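Long-range contacts in guanine nucleotide exchange protein (Legionella pneumophila, PDB 1XSZ), which probably acts as a guanine nucleotide exchange factor for ADP-ribosylation factors, its Sec7 domain carrying a C-terminal domain that caps the active site: residues 17-22 with 53-58; 96-101 with 193-198; 254-259 with 283-288. All coordinates share one frame; numbering follows the deposited sequence.

Interaction 1: 17-22 with 53-58; sequences AFNAKP and KNLDLE
Asn-19 OD1 takes the backbone N-H of Asp-56 at 2.9 Å, the shorter of two bonds by which one carboxamide holds the loop just before helix 57-64. The donor N lies above the carbonyl plane, 40° out of it, and the N-H does not point straight at the oxygen. The second bond is straighter: Asn-19 ND2 donates a hydrogen bond to Asn-54 O at 3.0 Å, with 170° at the hydrogen. Here the acceptor lies in the plane of the amide, and the donor in the carbonyl plane of Asn-54, so the two bonds together fix the rotation of the Asn-19 amide. CG of Asn-19 stands anti to its carbonyl carbon (chi1 -66°), which carries the amide from the flank of helix 11-20 across to that loop.

A water adds a third tie, donating to Asn-19 O and to Asp-56 OD1. The other carboxylate oxygen, Asp-56 OD2, turns to its own helix, accepting from Ala-59 N and more weakly from Glu-58 N. Beside this polar seam is an apolar one. Leu-55 reaches over at about a right angle to Phe-18 and sets CD2 3.7 Å from CD2 of the ring, while Asp-56 O lies at the ring edge, 3.8 Å from Phe-18 CE2. Val-60 touches both Phe-18 and Leu-55, and Phe-47 and Phe-48 of helix 40-50 also pack on the leucine. The whole joins the end of one helix of the all-helical Sec7 domain to the start of another, helix 57-64, at an Asp N-cap.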
loop_
_atom_site.group_PDB
_atom_site.type_symbol
_atom_site.label_atom_id
_atom_site.label_comp_id
_atom_site.label_asym_id
_atom_site.label_seq_id
_atom_site.Cartn_x
_atom_site.Cartn_y
_atom_site.Cartn_z
ATOM N N ALA A 17 -18.088 13.049 -8.335
ATOM C CA ALA A 17 -16.975 13.817 -7.794
ATOM C C ALA A 17 -15.835 12.909 -7.344
ATOM O O ALA A 17 -14.667 13.178 -7.629
ATOM C CB ALA A 17 -17.449 14.672 -6.630
ATOM N N PHE A 18 -16.178 11.830 -6.644
ATOM C CA PHE A 18 -15.171 10.900 -6.141
ATOM C C PHE A 18 -14.337 10.263 -7.245
ATOM O O PHE A 18 -13.107 10.266 -7.184
ATOM C CB PHE A 18 -15.827 9.784 -5.321
ATOM C CG PHE A 18 -14.837 8.845 -4.688
ATOM C CD1 PHE A 18 -14.255 9.148 -3.461
ATOM C CD2 PHE A 18 -14.450 7.678 -5.343
ATOM C CE1 PHE A 18 -13.301 8.309 -2.895
ATOM C CE2 PHE A 18 -13.493 6.832 -4.785
ATOM C CZ PHE A 18 -12.918 7.147 -3.561
ATOM N N ASN A 19 -14.999 9.711 -8.254
ATOM C CA ASN A 19 -14.269 9.055 -9.330
ATOM C C ASN A 19 -13.350 9.995 -10.106
ATOM O O ASN A 19 -12.269 9.591 -10.539
ATOM C CB ASN A 19 -15.239 8.340 -10.274
ATOM C CG ASN A 19 -15.953 7.180 -9.597
ATOM O OD1 ASN A 19 -15.485 6.658 -8.584
ATOM N ND2 ASN A 19 -17.077 6.760 -10.162
ATOM N N ALA A 20 -13.763 11.247 -10.269
ATOM C CA ALA A 20 -12.941 12.219 -10.985
ATOM C C ALA A 20 -11.749 12.625 -10.121
ATOM O O ALA A 20 -10.619 12.719 -10.601
ATOM C CB ALA A 20 -13.772 13.441 -11.345
ATOM N N LYS A 21 -12.014 12.874 -8.844
ATOM C CA LYS A 21 -10.977 13.248 -7.890
ATOM C C LYS A 21 -11.483 12.853 -6.511
ATOM O O LYS A 21 -12.296 13.555 -5.909
ATOM C CB LYS A 21 -10.704 14.753 -7.938
ATOM C CG LYS A 21 -9.540 15.177 -7.052
ATOM C CD LYS A 21 -9.293 16.675 -7.127
ATOM C CE LYS A 21 -8.141 17.089 -6.224
ATOM N NZ LYS A 21 -6.862 16.425 -6.603
ATOM N N PRO A 22 -11.010 11.710 -5.998
ATOM C CA PRO A 22 -11.412 11.200 -4.685
ATOM C C PRO A 22 -11.563 12.254 -3.593
ATOM O O PRO A 22 -12.565 12.263 -2.876
ATOM C CB PRO A 22 -10.323 10.181 -4.376
ATOM C CG PRO A 22 -10.078 9.580 -5.730
ATOM C CD PRO A 22 -10.017 10.817 -6.623
ATOM N N LYS A 53 -20.212 -0.821 -6.364
ATOM C CA LYS A 53 -20.357 -1.112 -7.788
ATOM C C LYS A 53 -20.261 0.127 -8.672
ATOM O O LYS A 53 -20.181 0.016 -9.897
ATOM C CB LYS A 53 -21.702 -1.802 -8.050
ATOM C CG LYS A 53 -21.858 -3.153 -7.373
ATOM C CD LYS A 53 -23.229 -3.747 -7.645
ATOM C CE LYS A 53 -23.384 -5.102 -6.977
ATOM N NZ LYS A 53 -22.368 -6.079 -7.459
ATOM N N ASN A 54 -20.254 1.304 -8.054
ATOM C CA ASN A 54 -20.213 2.560 -8.798
ATOM C C ASN A 54 -18.964 3.404 -8.585
ATOM O O ASN A 54 -18.766 4.405 -9.272
ATOM C CB ASN A 54 -21.434 3.400 -8.426
ATOM C CG ASN A 54 -22.734 2.663 -8.652
ATOM O OD1 ASN A 54 -23.609 2.637 -7.782
ATOM N ND2 ASN A 54 -22.872 2.059 -9.824
ATOM N N LEU A 55 -18.123 3.003 -7.640
ATOM C CA LEU A 55 -16.916 3.758 -7.324
ATOM C C LEU A 55 -15.634 3.142 -7.865
ATOM O O LEU A 55 -15.572 1.947 -8.139
ATOM C CB LEU A 55 -16.778 3.891 -5.805
ATOM C CG LEU A 55 -17.875 4.631 -5.038
ATOM C CD1 LEU A 55 -17.749 4.307 -3.559
ATOM C CD2 LEU A 55 -17.767 6.129 -5.276
ATOM N N ASP A 56 -14.617 3.985 -8.013
ATOM C CA ASP A 56 -13.295 3.561 -8.455
ATOM C C ASP A 56 -12.740 2.842 -7.225
ATOM O O ASP A 56 -12.323 3.483 -6.255
ATOM C CB ASP A 56 -12.455 4.799 -8.793
ATOM C CG ASP A 56 -10.993 4.479 -9.057
ATOM O OD1 ASP A 56 -10.272 5.395 -9.505
ATOM O OD2 ASP A 56 -10.558 3.335 -8.817
ATOM N N LEU A 57 -12.743 1.513 -7.266
ATOM C CA LEU A 57 -12.286 0.743 -6.122
ATOM C C LEU A 57 -10.792 0.825 -5.862
ATOM O O LEU A 57 -10.346 0.556 -4.751
ATOM C CB LEU A 57 -12.742 -0.712 -6.251
ATOM C CG LEU A 57 -14.269 -0.867 -6.211
ATOM C CD1 LEU A 57 -14.638 -2.342 -6.283
ATOM C CD2 LEU A 57 -14.824 -0.232 -4.937
ATOM N N GLU A 58 -10.009 1.178 -6.874
ATOM C CA GLU A 58 -8.579 1.322 -6.646
ATOM C C GLU A 58 -8.423 2.529 -5.727
ATOM O O GLU A 58 -7.650 2.499 -4.769
ATOM C CB GLU A 58 -7.825 1.541 -7.964
ATOM C CG GLU A 58 -8.030 0.418 -8.969
ATOM C CD GLU A 58 -6.922 0.336 -10.003
ATOM O OE1 GLU A 58 -6.305 1.380 -10.301
ATOM O OE2 GLU A 58 -6.681 -0.770 -10.526
HETATM O O HOH W 1 -10.505 8.061 -8.847
#

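Interaction 2: 96-101 with 193-198; sequences FLKTFK and PFELNF
Leu-97 CD1 sits over the centre of the Phe-194 ring, 4.0 Å from the centroid and only 10° off the ring normal, a CH-pi contact. Leu-97 CD1 also meets Leu-196 CD2 at 3.9 Å; the two leucines lie side by side and point the same way. This is the close-packed half.

The other half is polar and more open. Lys-98, extended to CD with CG anti to the backbone N (chi1 175°), lays its methylenes against the carboxylate of Glu-195: CG is 3.2 Å from OE2. Bends at chi3 and chi4 then lead the ammonium off, leaving Lys-98 NZ 5.5 Å from Glu-195 OE1, opposite charges near each other but without a salt bridge. No direct hydrogen bond joins the segments. A water lies in the gap instead, accepting from Asn-197 N and within hydrogen-bonding distance of Leu-97 O and Phe-100 O, and Lys-101 CA makes a CA-H...O contact of 3.4 Å with Asn-197 O.

So the extended chain that leaves helix 179-191 runs past the C-terminal end of helix 89-98 on its way to strand 204-208, with Phe-194 also touching Thr-141 and Asn-145 of helix 131-149 and Lys-101 resting on helix 57-64.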
loop_
_atom_site.group_PDB
_atom_site.type_symbol
_atom_site.label_atom_id
_atom_site.label_comp_id
_atom_site.label_asym_id
_atom_site.label_seq_id
_atom_site.Cartn_x
_atom_site.Cartn_y
_atom_site.Cartn_z
ATOM N N PHE A 96 -12.297 -10.732 3.594
ATOM C CA PHE A 96 -11.736 -9.401 3.751
ATOM C C PHE A 96 -10.827 -9.036 2.572
ATOM O O PHE A 96 -11.013 -7.999 1.933
ATOM C CB PHE A 96 -10.954 -9.329 5.068
ATOM C CG PHE A 96 -10.272 -8.010 5.306
ATOM C CD1 PHE A 96 -8.931 -7.831 4.962
ATOM C CD2 PHE A 96 -10.971 -6.943 5.864
ATOM C CE1 PHE A 96 -8.299 -6.597 5.178
ATOM C CE2 PHE A 96 -10.352 -5.711 6.082
ATOM C CZ PHE A 96 -9.011 -5.540 5.738
ATOM N N LEU A 97 -9.859 -9.892 2.270
ATOM C CA LEU A 97 -8.933 -9.593 1.182
ATOM C C LEU A 97 -9.603 -9.450 -0.180
ATOM O O LEU A 97 -9.199 -8.608 -0.986
ATOM C CB LEU A 97 -7.834 -10.656 1.118
ATOM C CG LEU A 97 -6.922 -10.700 2.349
ATOM C CD1 LEU A 97 -6.038 -11.928 2.272
ATOM C CD2 LEU A 97 -6.095 -9.417 2.438
ATOM N N LYS A 98 -10.632 -10.253 -0.435
ATOM C CA LYS A 98 -11.340 -10.209 -1.713
ATOM C C LYS A 98 -12.208 -8.958 -1.875
ATOM O O LYS A 98 -12.655 -8.641 -2.980
ATOM C CB LYS A 98 -12.188 -11.483 -1.862
ATOM C CG LYS A 98 -13.076 -11.539 -3.098
ATOM C CD LYS A 98 -13.771 -12.894 -3.202
ATOM C CE LYS A 98 -14.611 -13.192 -1.969
ATOM N NZ LYS A 98 -15.712 -12.201 -1.789
ATOM N N THR A 99 -12.427 -8.238 -0.780
ATOM C CA THR A 99 -13.249 -7.030 -0.783
ATOM C C THR A 99 -12.597 -5.839 -1.493
ATOM O O THR A 99 -13.286 -4.954 -2.004
ATOM C CB THR A 99 -13.578 -6.597 0.672
ATOM O OG1 THR A 99 -14.301 -7.644 1.333
ATOM C CG2 THR A 99 -14.422 -5.326 0.684
ATOM N N PHE A 100 -11.271 -5.834 -1.552
ATOM C CA PHE A 100 -10.541 -4.716 -2.137
ATOM C C PHE A 100 -9.861 -4.941 -3.471
ATOM O O PHE A 100 -9.655 -6.068 -3.911
ATOM C CB PHE A 100 -9.397 -4.278 -1.209
ATOM C CG PHE A 100 -9.789 -4.068 0.223
ATOM C CD1 PHE A 100 -9.821 -5.130 1.126
ATOM C CD2 PHE A 100 -10.087 -2.794 0.680
ATOM C CE1 PHE A 100 -10.149 -4.914 2.468
ATOM C CE2 PHE A 100 -10.415 -2.566 2.013
ATOM C CZ PHE A 100 -10.445 -3.631 2.911
ATOM N N LYS A 101 -9.528 -3.820 -4.105
ATOM C CA LYS A 101 -8.673 -3.835 -5.280
ATOM C C LYS A 101 -7.474 -3.438 -4.415
ATOM O O LYS A 101 -7.277 -2.269 -4.050
ATOM C CB LYS A 101 -9.045 -2.749 -6.291
ATOM C CG LYS A 101 -10.178 -3.193 -7.209
ATOM C CD LYS A 101 -10.248 -2.377 -8.488
ATOM C CE LYS A 101 -11.311 -2.923 -9.431
ATOM N NZ LYS A 101 -11.334 -2.169 -10.713
ATOM N N PRO A 193 -7.098 -21.454 -2.070
ATOM C CA PRO A 193 -6.262 -20.253 -2.059
ATOM C C PRO A 193 -7.075 -18.980 -1.866
ATOM O O PRO A 193 -8.296 -18.964 -2.056
ATOM C CB PRO A 193 -5.600 -20.276 -3.436
ATOM C CG PRO A 193 -5.580 -21.736 -3.796
ATOM C CD PRO A 193 -6.934 -22.200 -3.331
ATOM N N PHE A 194 -6.394 -17.915 -1.465
ATOM C CA PHE A 194 -7.039 -16.618 -1.318
ATOM C C PHE A 194 -7.294 -16.044 -2.706
ATOM O O PHE A 194 -6.605 -16.391 -3.663
ATOM C CB PHE A 194 -6.132 -15.616 -0.592
ATOM C CG PHE A 194 -6.049 -15.810 0.895
ATOM C CD1 PHE A 194 -7.190 -16.071 1.650
ATOM C CD2 PHE A 194 -4.832 -15.670 1.552
ATOM C CE1 PHE A 194 -7.116 -16.186 3.037
ATOM C CE2 PHE A 194 -4.750 -15.782 2.936
ATOM C CZ PHE A 194 -5.895 -16.041 3.682
ATOM N N GLU A 195 -8.294 -15.177 -2.806
ATOM C CA GLU A 195 -8.572 -14.490 -4.061
ATOM C C GLU A 195 -7.928 -13.123 -3.839
ATOM O O GLU A 195 -8.364 -12.353 -2.983
ATOM C CB GLU A 195 -10.074 -14.323 -4.300
ATOM C CG GLU A 195 -10.376 -13.569 -5.593
ATOM C CD GLU A 195 -11.857 -13.364 -5.842
ATOM O OE1 GLU A 195 -12.611 -14.357 -5.799
ATOM O OE2 GLU A 195 -12.266 -12.208 -6.090
ATOM N N LEU A 196 -6.877 -12.832 -4.596
ATOM C CA LEU A 196 -6.159 -11.572 -4.444
ATOM C C LEU A 196 -6.169 -10.777 -5.737
ATOM O O LEU A 196 -5.627 -11.217 -6.754
ATOM C CB LEU A 196 -4.714 -11.848 -4.021
ATOM C CG LEU A 196 -4.537 -12.688 -2.754
ATOM C CD1 LEU A 196 -3.061 -13.040 -2.586
ATOM C CD2 LEU A 196 -5.063 -11.926 -1.548
ATOM N N ASN A 197 -6.793 -9.608 -5.692
ATOM C CA ASN A 197 -6.885 -8.741 -6.859
ATOM C C ASN A 197 -6.180 -7.426 -6.544
ATOM O O ASN A 197 -6.710 -6.587 -5.820
ATOM C CB ASN A 197 -8.360 -8.492 -7.193
ATOM C CG ASN A 197 -9.135 -9.783 -7.420
ATOM O OD1 ASN A 197 -10.212 -9.986 -6.851
ATOM N ND2 ASN A 197 -8.594 -10.659 -8.253
ATOM N N PHE A 198 -4.977 -7.257 -7.081
ATOM C CA PHE A 198 -4.202 -6.044 -6.849
ATOM C C PHE A 198 -4.389 -5.009 -7.943
ATOM O O PHE A 198 -4.721 -5.345 -9.082
ATOM C CB PHE A 198 -2.706 -6.369 -6.762
ATOM C CG PHE A 198 -2.329 -7.185 -5.564
ATOM C CD1 PHE A 198 -2.282 -8.576 -5.632
ATOM C CD2 PHE A 198 -2.046 -6.564 -4.353
ATOM C CE1 PHE A 198 -1.961 -9.331 -4.509
ATOM C CE2 PHE A 198 -1.723 -7.311 -3.223
ATOM C CZ PHE A 198 -1.681 -8.699 -3.302
HETATM O O HOH W 2 -8.577 -8.685 -3.624
#

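Interaction 3: 254-259 with 283-288; sequences LSFFTG and NIFSKW
Phe-256 sends CG anti to its backbone N (chi1 174°), and Phe-285 sends its own anti to the carbonyl carbon (chi1 -53°), which brings the two rings together as an offset stack. The pair belongs to the RalF capping domain, where helix 252-258 meets the turn leading into helix 287-290, a turn shaped by an Asx motif at Asn-283. The ring planes are 14° apart and the centroids 4.0 Å; Phe-285 CB also lies over the Phe-256 face, and the methyl CG2 of Ile-284 covers the other side of the Phe-285 ring. Met-143 of helix 131-149 touches Phe-256.

In the turn, Asn-283 OD1 accepts from Ser-286 N at 2.9 Å, and more weakly from Phe-285 N; in return Asn-283 N donates to Ser-286 OG at 3.0 Å. Ser-286 packs its CB 3.4 Å from Thr-258 C, against the end of the helix, where Gly-259 takes a positive phi. A water donates to both Phe-257 O and Phe-285 O.

The amide of Asn-283 works both ways: while OD1 stays in the turn, ND2 donates across to Ser-255 O at 2.9 Å. Ser-255 O also accepts the helical bond from Gly-259 N, the two donors reaching it from opposite faces of its plane.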
loop_
_atom_site.group_PDB
_atom_site.type_symbol
_atom_site.label_atom_id
_atom_site.label_comp_id
_atom_site.label_asym_id
_atom_site.label_seq_id
_atom_site.Cartn_x
_atom_site.Cartn_y
_atom_site.Cartn_z
ATOM N N LEU A 254 6.753 -8.634 4.680
ATOM C CA LEU A 254 6.436 -7.791 3.529
ATOM C C LEU A 254 7.488 -7.990 2.435
ATOM O O LEU A 254 7.181 -7.895 1.249
ATOM C CB LEU A 254 6.335 -6.324 3.949
ATOM C CG LEU A 254 5.104 -6.031 4.824
ATOM C CD1 LEU A 254 5.135 -4.603 5.346
ATOM C CD2 LEU A 254 3.839 -6.279 4.006
ATOM N N SER A 255 8.729 -8.247 2.839
ATOM C CA SER A 255 9.802 -8.493 1.883
ATOM C C SER A 255 9.501 -9.811 1.157
ATOM O O SER A 255 9.661 -9.920 -0.057
ATOM C CB SER A 255 11.145 -8.586 2.615
ATOM O OG SER A 255 12.193 -8.936 1.729
ATOM N N PHE A 256 9.052 -10.805 1.917
ATOM C CA PHE A 256 8.704 -12.117 1.384
ATOM C C PHE A 256 7.517 -12.001 0.420
ATOM O O PHE A 256 7.561 -12.468 -0.716
ATOM C CB PHE A 256 8.350 -13.029 2.577
ATOM C CG PHE A 256 7.822 -14.397 2.212
ATOM C CD1 PHE A 256 6.529 -14.570 1.717
ATOM C CD2 PHE A 256 8.596 -15.530 2.459
ATOM C CE1 PHE A 256 6.016 -15.847 1.481
ATOM C CE2 PHE A 256 8.096 -16.809 2.228
ATOM C CZ PHE A 256 6.797 -16.970 1.738
ATOM N N PHE A 257 6.466 -11.342 0.883
ATOM C CA PHE A 257 5.239 -11.219 0.112
ATOM C C PHE A 257 5.292 -10.331 -1.130
ATOM O O PHE A 257 4.738 -10.694 -2.177
ATOM C CB PHE A 257 4.130 -10.740 1.062
ATOM C CG PHE A 257 2.744 -10.739 0.464
ATOM C CD1 PHE A 257 2.199 -11.897 -0.091
ATOM C CD2 PHE A 257 1.968 -9.585 0.508
ATOM C CE1 PHE A 257 0.894 -11.904 -0.595
ATOM C CE2 PHE A 257 0.664 -9.584 0.007
ATOM C CZ PHE A 257 0.131 -10.746 -0.544
ATOM N N THR A 258 5.978 -9.193 -1.020
ATOM C CA THR A 258 6.017 -8.211 -2.107
ATOM C C THR A 258 7.380 -7.834 -2.678
ATOM O O THR A 258 7.442 -7.145 -3.699
ATOM C CB THR A 258 5.398 -6.877 -1.651
ATOM O OG1 THR A 258 6.288 -6.241 -0.722
ATOM C CG2 THR A 258 4.044 -7.093 -0.971
ATOM N N GLY A 259 8.458 -8.242 -2.016
ATOM C CA GLY A 259 9.795 -7.885 -2.478
ATOM C C GLY A 259 10.224 -6.532 -1.930
ATOM O O GLY A 259 11.269 -5.993 -2.290
ATOM N N ASN A 283 11.664 -11.660 -5.683
ATOM C CA ASN A 283 12.195 -12.889 -5.120
ATOM C C ASN A 283 11.224 -13.998 -5.521
ATOM O O ASN A 283 10.146 -13.728 -6.056
ATOM C CB ASN A 283 12.401 -12.802 -3.595
ATOM C CG ASN A 283 11.129 -12.547 -2.830
ATOM O OD1 ASN A 283 10.188 -13.334 -2.893
ATOM N ND2 ASN A 283 11.097 -11.450 -2.084
ATOM N N ILE A 284 11.601 -15.245 -5.292
ATOM C CA ILE A 284 10.758 -16.359 -5.711
ATOM C C ILE A 284 9.323 -16.320 -5.185
ATOM O O ILE A 284 8.404 -16.818 -5.839
ATOM C CB ILE A 284 11.419 -17.707 -5.335
ATOM C CG1 ILE A 284 10.722 -18.857 -6.067
ATOM C CG2 ILE A 284 11.368 -17.911 -3.832
ATOM C CD1 ILE A 284 11.439 -20.182 -5.930
ATOM N N PHE A 285 9.127 -15.720 -4.017
ATOM C CA PHE A 285 7.796 -15.641 -3.425
ATOM C C PHE A 285 6.975 -14.490 -3.995
ATOM O O PHE A 285 5.819 -14.667 -4.380
ATOM C CB PHE A 285 7.916 -15.479 -1.906
ATOM C CG PHE A 285 8.782 -16.522 -1.257
ATOM C CD1 PHE A 285 8.341 -17.838 -1.138
ATOM C CD2 PHE A 285 10.059 -16.202 -0.810
ATOM C CE1 PHE A 285 9.160 -18.821 -0.586
ATOM C CE2 PHE A 285 10.888 -17.176 -0.256
ATOM C CZ PHE A 285 10.437 -18.489 -0.145
ATOM N N SER A 286 7.576 -13.309 -4.066
ATOM C CA SER A 286 6.870 -12.134 -4.550
ATOM C C SER A 286 6.520 -12.158 -6.032
ATOM O O SER A 286 5.489 -11.622 -6.432
ATOM C CB SER A 286 7.679 -10.868 -4.247
ATOM O OG SER A 286 8.851 -10.796 -5.050
ATOM N N LYS A 287 7.371 -12.788 -6.836
ATOM C CA LYS A 287 7.150 -12.863 -8.279
ATOM C C LYS A 287 5.806 -13.463 -8.656
ATOM O O LYS A 287 5.256 -13.153 -9.710
ATOM C CB LYS A 287 8.251 -13.691 -8.945
ATOM C CG LYS A 287 9.627 -13.051 -8.941
ATOM C CD LYS A 287 10.611 -13.900 -9.732
ATOM C CE LYS A 287 12.001 -13.285 -9.747
ATOM N NZ LYS A 287 12.613 -13.246 -8.390
ATOM N N TRP A 288 5.284 -14.322 -7.788
ATOM C CA TRP A 288 4.016 -14.994 -8.039
ATOM C C TRP A 288 2.864 -13.998 -8.161
ATOM O O TRP A 288 1.918 -14.209 -8.931
ATOM C CB TRP A 288 3.741 -15.984 -6.901
ATOM C CG TRP A 288 2.559 -16.868 -7.122
ATOM C CD1 TRP A 288 2.327 -17.678 -8.198
ATOM C CD2 TRP A 288 1.457 -17.061 -6.229
ATOM N NE1 TRP A 288 1.148 -18.364 -8.028
ATOM C CE2 TRP A 288 0.593 -18.003 -6.829
ATOM C CE3 TRP A 288 1.117 -16.528 -4.978
ATOM C CZ2 TRP A 288 -0.593 -18.425 -6.219
ATOM C CZ3 TRP A 288 -0.061 -16.947 -4.373
ATOM C CH2 TRP A 288 -0.902 -17.887 -4.996
HETATM O O HOH W 3 3.838 -13.558 -2.602
#

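Overall arrangement
From the N terminus, interaction 1 comes first: 17-22 and 53-58 close a mostly helical loop in the Sec7 part. Interaction 2 then spans the 91 residues between 96-101 and 193-198, including helix 131-149, bringing the exit from helix 179-191 back to the end of helix 89-98. Interaction 3 closes a shorter loop in the capping domain, around strands 260-268 and 274-280. The three follow in series, none within or crossing another. In space interaction 2 is the middle one: Lys-101 packs on Leu-57 and Glu-58 of interaction 1, and Phe-198 on Phe-257 of interaction 3. Interactions 1 and 3, with centres about 29 Å apart, do not touch.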